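Protein A52 (Vaccinia virus, PDB 2VVW) targets host Toll-like receptor signalling complexes, associating with IRAK2 to inhibit NF-kappa-B signalling and with TRAF6 to activate p38, and so suppresses the innate immune response. Local coordinates at residues D52-E57 and C99-G104. Residues are numbered along the deposited sequence; the frame is centred on the assembly and turned at random.
Sequences DNDAEE and CISMIG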
loop_
_atom_site.group_PDB
_atom_site.type_symbol
_atom_site.label_atom_id
_atom_site.label_comp_id
_atom_site.label_asym_id
_atom_site.label_seq_id
_atom_site.Cartn_x
_atom_site.Cartn_y
_atom_site.Cartn_z
ATOM N N ASP A 52 3.823 4.152 -19.932
ATOM C CA ASP A 52 4.293 5.534 -19.835
ATOM C C ASP A 52 4.519 6.158 -21.208
ATOM O O ASP A 52 4.267 7.334 -21.393
ATOM C CB ASP A 52 5.592 5.617 -19.020
ATOM C CG ASP A 52 5.405 5.247 -17.543
ATOM O OD1 ASP A 52 4.286 4.895 -17.093
ATOM O OD2 ASP A 52 6.418 5.309 -16.835
ATOM N N ASN A 53 5.021 5.374 -22.154
ATOM C CA ASN A 53 5.209 5.827 -23.532
ATOM C C ASN A 53 3.891 6.248 -24.168
ATOM O O ASN A 53 3.821 7.293 -24.810
ATOM C CB ASN A 53 5.830 4.721 -24.400
ATOM C CG ASN A 53 7.139 4.189 -23.838
ATOM O OD1 ASN A 53 7.356 2.972 -23.792
ATOM N ND2 ASN A 53 8.012 5.091 -23.401
ATOM N N ASP A 54 2.858 5.424 -23.995
ATOM C CA ASP A 54 1.520 5.721 -24.513
ATOM C C ASP A 54 0.994 7.052 -23.972
ATOM O O ASP A 54 0.426 7.857 -24.714
ATOM C CB ASP A 54 0.527 4.607 -24.149
ATOM C CG ASP A 54 0.951 3.243 -24.669
ATOM O OD1 ASP A 54 0.180 2.623 -25.431
ATOM O OD2 ASP A 54 2.061 2.792 -24.313
ATOM N N ALA A 55 1.185 7.250 -22.668
ATOM C CA ALA A 55 0.756 8.450 -21.963
ATOM C C ALA A 55 1.389 9.713 -22.532
ATOM O O ALA A 55 0.703 10.709 -22.751
ATOM C CB ALA A 55 1.104 8.340 -20.468
ATOM N N GLU A 56 2.699 9.673 -22.735
ATOM C CA GLU A 56 3.426 10.836 -23.211
ATOM C C GLU A 56 3.017 11.181 -24.641
ATOM O O GLU A 56 2.888 12.350 -24.990
ATOM C CB GLU A 56 4.944 10.607 -23.116
ATOM C CG GLU A 56 5.777 11.853 -23.526
ATOM C CD GLU A 56 7.286 11.600 -23.543
ATOM O OE1 GLU A 56 7.742 10.588 -22.962
ATOM O OE2 GLU A 56 8.017 12.422 -24.139
ATOM N N GLU A 57 2.806 10.157 -25.462
ATOM C CA GLU A 57 2.368 10.358 -26.833
ATOM C C GLU A 57 0.962 10.934 -26.868
ATOM O O GLU A 57 0.687 11.829 -27.652
ATOM C CB GLU A 57 2.424 9.050 -27.625
ATOM N N CYS A 99 -7.449 4.001 -22.279
ATOM C CA CYS A 99 -7.316 3.585 -20.897
ATOM C C CYS A 99 -5.877 3.180 -20.540
ATOM O O CYS A 99 -5.426 3.442 -19.445
ATOM C CB CYS A 99 -8.251 2.441 -20.601
ATOM S SG CYS A 99 -9.971 2.812 -20.878
ATOM N N ILE A 100 -5.176 2.513 -21.446
ATOM C CA ILE A 100 -3.766 2.199 -21.239
ATOM C C ILE A 100 -2.938 3.487 -21.079
ATOM O O ILE A 100 -2.120 3.612 -20.164
ATOM C CB ILE A 100 -3.222 1.343 -22.399
ATOM C CG1 ILE A 100 -3.793 -0.087 -22.299
ATOM C CG2 ILE A 100 -1.699 1.343 -22.411
ATOM C CD1 ILE A 100 -3.584 -0.966 -23.547
ATOM N N SER A 101 -3.143 4.455 -21.966
ATOM C CA SER A 101 -2.402 5.730 -21.876
ATOM C C SER A 101 -2.699 6.422 -20.545
ATOM O O SER A 101 -1.832 7.026 -19.919
ATOM C CB SER A 101 -2.776 6.682 -23.017
ATOM O OG SER A 101 -2.372 6.202 -24.288
ATOM N N MET A 102 -3.949 6.338 -20.125
ATOM C CA MET A 102 -4.369 6.952 -18.887
ATOM C C MET A 102 -3.688 6.306 -17.677
ATOM O O MET A 102 -3.325 7.005 -16.729
ATOM C CB MET A 102 -5.883 6.892 -18.795
ATOM C CG MET A 102 -6.439 7.595 -17.613
ATOM S SD MET A 102 -6.680 6.398 -16.296
ATOM C CE MET A 102 -7.060 7.543 -14.954
ATOM N N ILE A 103 -3.473 4.991 -17.717
ATOM C CA ILE A 103 -2.759 4.313 -16.638
ATOM C C ILE A 103 -1.323 4.833 -16.606
ATOM O O ILE A 103 -0.795 5.160 -15.544
ATOM C CB ILE A 103 -2.788 2.779 -16.799
ATOM C CG1 ILE A 103 -4.162 2.219 -16.422
ATOM C CG2 ILE A 103 -1.739 2.107 -15.931
ATOM C CD1 ILE A 103 -4.393 0.770 -16.936
ATOM N N GLY A 104 -0.712 4.958 -17.769
ATOM C CA GLY A 104 0.636 5.520 -17.846
ATOM C C GLY A 104 0.728 6.953 -17.348
ATOM O O GLY A 104 1.746 7.349 -16.796
#
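Ala55 and Gly104 meet where two helices of this Bcl-2-like fold run almost at right angles, their local axes 6.8 Å apart and turned by 99°. Such a short separation depends on small residues. The methyl of Ala55 rests on bare backbone, with CB 3.4 Å from Gly104 C and 3.3 Å from Ser101 O. The side of Gly104 where a CB would sit faces helix 51-59, and since glycine has none, the CA atoms of Asp52 and Gly104 come within 4.2 Å.

Asp54 can be followed outward from its backbone. Its CB lies 3.3 Å from Ser101 OG; from there CG, placed beside the backbone N (chi1 -58°), crosses obliquely past the CG2 methyl of Ile100, 4.0 Å away, and OD1 stands 3.8 Å from that methyl. Asp54, itself partly exposed, thus lays its carboxylate against aliphatic carbon, while Ile100 also packs on Phe51 and Ile144. Serine is small enough for the close crossing and still polar: Ser101 OG hydrogen-bonds to Tyr97 O, one turn back in its own helix, and to Gln58 OE1 farther along helix 51-59. As modelled, one hydroxyl hydrogen faces two oxygens; either it is shared or the Gln58 amide is turned the other way round. The CB bond of Asp52 leaves away from helix 96-115, but the carboxylate bends back, OD1 lying 3.5 Å from Gly104 O, a contact of two acceptors and not a bond; OD2 holds the group through a salt bridge with Arg32 of helix 21-35.

The crossing sets the short helix 51-59 across the long helix 96-115, whose other faces pack through Ile100 and Cys99 on helix 135-153 and through Met102 on helix 123-132.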